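Local coordinates for putative polyphosphate kinase 2 family protein (Arthrobacter aurescens, PDB 3RHF) that probably works as a polyphosphate kinase, transferring phosphate between polyphosphate and nucleotides on a P-loop-type three-layer alpha/beta/alpha scaffold, at residues R75-Q81 and G178-V184. Residues are numbered along the deposited sequence; the frame is centred on the assembly and turned at random.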
ATOM      1  N   ARG A  75     -17.936  -1.171  -4.976  1.00 29.32           N
ATOM      2  CA  ARG A  75     -16.553  -1.454  -4.650  1.00 28.91           C
ATOM      3  C   ARG A  75     -15.949  -2.177  -5.838  1.00 28.54           C
ATOM      4  O   ARG A  75     -16.638  -2.451  -6.796  1.00 28.94           O
ATOM      5  CB  ARG A  75     -16.490  -2.340  -3.426  1.00 29.13           C
ATOM      6  CG  ARG A  75     -17.164  -3.682  -3.638  1.00 32.93           C
ATOM      7  CD  ARG A  75     -17.612  -4.277  -2.325  1.00 36.88           C
ATOM      8  NE  ARG A  75     -18.948  -3.820  -2.013  1.00 40.62           N
ATOM      9  CZ  ARG A  75     -19.578  -4.033  -0.878  1.00 42.91           C
ATOM     10  NH1 ARG A  75     -20.798  -3.570  -0.742  1.00 44.18           N
ATOM     11  NH2 ARG A  75     -19.002  -4.692   0.118  1.00 46.16           N
ATOM     12  N   LEU A  76     -14.671  -2.495  -5.766  1.00 26.03           N
ATOM     13  CA  LEU A  76     -13.988  -3.063  -6.886  1.00 25.22           C
ATOM     14  C   LEU A  76     -13.002  -4.117  -6.442  1.00 23.40           C
ATOM     15  O   LEU A  76     -12.430  -4.035  -5.385  1.00 22.51           O
ATOM     16  CB  LEU A  76     -13.286  -1.934  -7.672  1.00 26.40           C
ATOM     17  CG  LEU A  76     -12.857  -2.276  -9.118  1.00 28.30           C
ATOM     18  CD1 LEU A  76     -13.179  -1.206 -10.103  1.00 32.99           C
ATOM     19  CD2 LEU A  76     -11.414  -2.541  -9.168  1.00 31.86           C
ATOM     20  N   LEU A  77     -12.803  -5.118  -7.284  1.00 23.47           N
ATOM     21  CA  LEU A  77     -11.928  -6.260  -6.993  1.00 22.69           C
ATOM     22  C   LEU A  77     -11.143  -6.603  -8.262  1.00 23.15           C
ATOM     23  O   LEU A  77     -11.721  -7.053  -9.275  1.00 22.46           O
ATOM     24  CB  LEU A  77     -12.736  -7.487  -6.516  1.00 22.15           C
ATOM     25  CG  LEU A  77     -11.942  -8.781  -6.160  1.00 21.84           C
ATOM     26  CD1 LEU A  77     -10.870  -8.535  -5.068  1.00 20.45           C
ATOM     27  CD2 LEU A  77     -12.787  -9.999  -5.779  1.00 20.51           C
ATOM     28  N   LEU A  78      -9.826  -6.360  -8.174  1.00 22.67           N
ATOM     29  CA  LEU A  78      -8.876  -6.723  -9.170  1.00 21.77           C
ATOM     30  C   LEU A  78      -8.283  -8.063  -8.805  1.00 22.75           C
ATOM     31  O   LEU A  78      -7.695  -8.205  -7.713  1.00 23.12           O
ATOM     32  CB  LEU A  78      -7.786  -5.683  -9.218  1.00 21.76           C
ATOM     33  CG  LEU A  78      -6.626  -5.860 -10.214  1.00 24.28           C
ATOM     34  CD1 LEU A  78      -7.110  -5.763 -11.691  1.00 25.51           C
ATOM     35  CD2 LEU A  78      -5.558  -4.821  -9.946  1.00 23.68           C
ATOM     36  N   ILE A  79      -8.448  -9.041  -9.713  1.00 22.60           N
ATOM     37  CA  ILE A  79      -7.835 -10.355  -9.610  1.00 22.43           C
ATOM     38  C   ILE A  79      -6.730 -10.510 -10.638  1.00 23.15           C
ATOM     39  O   ILE A  79      -6.994 -10.486 -11.853  1.00 22.83           O
ATOM     40  CB  ILE A  79      -8.864 -11.561  -9.833  1.00 22.28           C
ATOM     41  CG1 ILE A  79      -9.999 -11.514  -8.801  1.00 23.72           C
ATOM     42  CG2 ILE A  79      -8.159 -12.865  -9.696  1.00 20.77           C
ATOM     43  CD1 ILE A  79     -11.124 -12.490  -8.991  1.00 22.38           C
ATOM     44  N   LEU A  80      -5.517 -10.744 -10.136  1.00 23.94           N
ATOM     45  CA  LEU A  80      -4.376 -11.097 -10.985  1.00 25.50           C
ATOM     46  C   LEU A  80      -3.942 -12.552 -10.890  1.00 26.15           C
ATOM     47  O   LEU A  80      -3.674 -13.040  -9.806  1.00 26.70           O
ATOM     48  CB  LEU A  80      -3.196 -10.259 -10.661  1.00 24.34           C
ATOM     49  CG  LEU A  80      -3.474  -8.814 -10.976  1.00 27.05           C
ATOM     50  CD1 LEU A  80      -2.512  -7.977 -10.115  1.00 29.80           C
ATOM     51  CD2 LEU A  80      -3.311  -8.547 -12.461  1.00 27.57           C
ATOM     52  N   GLN A  81      -3.864 -13.225 -12.035  1.00 28.09           N
ATOM     53  CA  GLN A  81      -3.185 -14.531 -12.133  1.00 29.47           C
ATOM     54  C   GLN A  81      -2.119 -14.455 -13.192  1.00 30.48           C
ATOM     55  O   GLN A  81      -2.295 -13.762 -14.219  1.00 31.82           O
ATOM     56  CB  GLN A  81      -4.174 -15.612 -12.538  1.00 30.58           C
ATOM     57  CG  GLN A  81      -5.290 -15.886 -11.519  1.00 30.08           C
ATOM     58  CD  GLN A  81      -4.826 -16.730 -10.393  1.00 30.50           C
ATOM     59  OE1 GLN A  81      -5.395 -16.702  -9.321  1.00 37.34           O
ATOM     60  NE2 GLN A  81      -3.780 -17.474 -10.615  1.00 33.19           N
ATOM     61  N   GLY A 178     -22.632  -5.403  -5.187  1.00 30.77           N
ATOM     62  CA  GLY A 178     -21.910  -4.136  -5.476  1.00 30.69           C
ATOM     63  C   GLY A 178     -20.498  -4.165  -6.081  1.00 29.67           C
ATOM     64  O   GLY A 178     -20.021  -3.143  -6.574  1.00 29.22           O
ATOM     65  N   THR A 179     -19.861  -5.333  -6.089  1.00 28.73           N
ATOM     66  CA  THR A 179     -18.492  -5.472  -6.537  1.00 28.54           C
ATOM     67  C   THR A 179     -18.383  -5.515  -8.029  1.00 27.32           C
ATOM     68  O   THR A 179     -19.031  -6.322  -8.643  1.00 28.41           O
ATOM     69  CB  THR A 179     -17.926  -6.761  -6.019  1.00 28.73           C
ATOM     70  OG1 THR A 179     -18.058  -6.765  -4.592  1.00 32.60           O
ATOM     71  CG2 THR A 179     -16.458  -6.890  -6.380  1.00 30.46           C
ATOM     72  N   THR A 180     -17.597  -4.631  -8.622  1.00 25.91           N
ATOM     73  CA  THR A 180     -17.174  -4.825 -10.003  1.00 25.44           C
ATOM     74  C   THR A 180     -15.884  -5.633 -10.050  1.00 24.82           C
ATOM     75  O   THR A 180     -14.849  -5.201  -9.511  1.00 23.33           O
ATOM     76  CB  THR A 180     -16.962  -3.512 -10.737  1.00 25.43           C
ATOM     77  OG1 THR A 180     -18.186  -2.759 -10.707  1.00 29.73           O
ATOM     78  CG2 THR A 180     -16.569  -3.788 -12.207  1.00 23.93           C
ATOM     79  N   ILE A 181     -15.923  -6.783 -10.731  1.00 24.84           N
ATOM     80  CA  ILE A 181     -14.776  -7.700 -10.707  1.00 24.15           C
ATOM     81  C   ILE A 181     -13.984  -7.568 -11.959  1.00 23.14           C
ATOM     82  O   ILE A 181     -14.480  -7.865 -13.024  1.00 22.76           O
ATOM     83  CB  ILE A 181     -15.191  -9.211 -10.526  1.00 25.44           C
ATOM     84  CG1 ILE A 181     -15.868  -9.415  -9.168  1.00 26.70           C
ATOM     85  CG2 ILE A 181     -13.950 -10.187 -10.724  1.00 22.62           C
ATOM     86  CD1 ILE A 181     -16.646 -10.758  -9.048  1.00 27.17           C
ATOM     87  N   VAL A 182     -12.735  -7.153 -11.818  1.00 22.52           N
ATOM     88  CA  VAL A 182     -11.802  -7.066 -12.948  1.00 22.20           C
ATOM     89  C   VAL A 182     -10.770  -8.198 -12.915  1.00 22.60           C
ATOM     90  O   VAL A 182      -9.844  -8.155 -12.081  1.00 22.90           O
ATOM     91  CB  VAL A 182     -11.045  -5.760 -12.922  1.00 21.91           C
ATOM     92  CG1 VAL A 182      -9.939  -5.809 -13.917  1.00 22.71           C
ATOM     93  CG2 VAL A 182     -11.990  -4.594 -13.229  1.00 20.43           C
ATOM     94  N   LYS A 183     -10.900  -9.182 -13.814  1.00 22.18           N
ATOM     95  CA  LYS A 183     -10.013 -10.343 -13.806  1.00 23.31           C
ATOM     96  C   LYS A 183      -8.936 -10.216 -14.901  1.00 24.11           C
ATOM     97  O   LYS A 183      -9.241  -9.967 -16.069  1.00 26.05           O
ATOM     98  CB  LYS A 183     -10.795 -11.651 -13.988  1.00 23.62           C
ATOM     99  CG  LYS A 183     -11.907 -11.860 -12.965  1.00 25.81           C
ATOM    100  CD  LYS A 183     -12.413 -13.332 -12.880  1.00 31.84           C
ATOM    101  CE  LYS A 183     -13.166 -13.839 -14.143  1.00 32.07           C
ATOM    102  NZ  LYS A 183     -14.381 -14.698 -13.872  1.00 31.82           N
ATOM    103  N   VAL A 184      -7.681 -10.357 -14.513  1.00 24.01           N
ATOM    104  CA  VAL A 184      -6.581 -10.161 -15.429  1.00 25.24           C
ATOM    105  C   VAL A 184      -5.646 -11.353 -15.370  1.00 26.49           C
ATOM    106  O   VAL A 184      -5.235 -11.825 -14.283  1.00 25.37           O
ATOM    107  CB  VAL A 184      -5.807  -8.876 -15.097  1.00 24.41           C
ATOM    108  CG1 VAL A 184      -4.418  -8.958 -15.643  1.00 24.62           C
ATOM    109  CG2 VAL A 184      -6.559  -7.670 -15.650  1.00 24.24           C
TER
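Leu77 and Ile79 of 75-81 each bond through both N and O to 178-184, pairing two neighbouring parallel strands near the middle of the five-stranded sheet of a P-loop-type fold, with strand order 2-3-1-4-5. Val182 N reaches Leu77 O at 2.7 Å, and Ile79 N returns to Val182 O at 2.9 Å. At the entry, Arg75 N meets Gly178 O at a longer 3.3 Å, where Gly178 ends helix 157-176 in a Schellman motif; at its positive phi a CB would jam against the preceding carbonyl O.

Arg75 CG sits between its backbone N and carbonyl carbon (chi1 62°), which brings it 3.3 Å from Thr179 OG1, a hydroxyl weakly hydrogen-bonded to Leu174 O, while NH1 bonds back to Pro73 O. An alanine here would lose that methylene cover over the threonine and is likely to leave Pro73 O without its guanidinium donor.

Leucine, isoleucine and valine, bulky and apolar, suit the buried faces. Helix 157-176 packs on Leu77 and Ile181; Ile79 stretches CD1 to Ile181 CG2 at 4.0 Å and brushes the methylenes of Lys183, whose NZ forms a salt bridge with Glu171 and hydrogen-bonds Tyr143 OH. On the other face, Leu78 and Val182 meet helix 250-266, CD1 of the leucine lying 3.6 Å from CG1 of the valine. Leu80 runs alongside Val184, its CD2 3.4 Å from Val184 CG1.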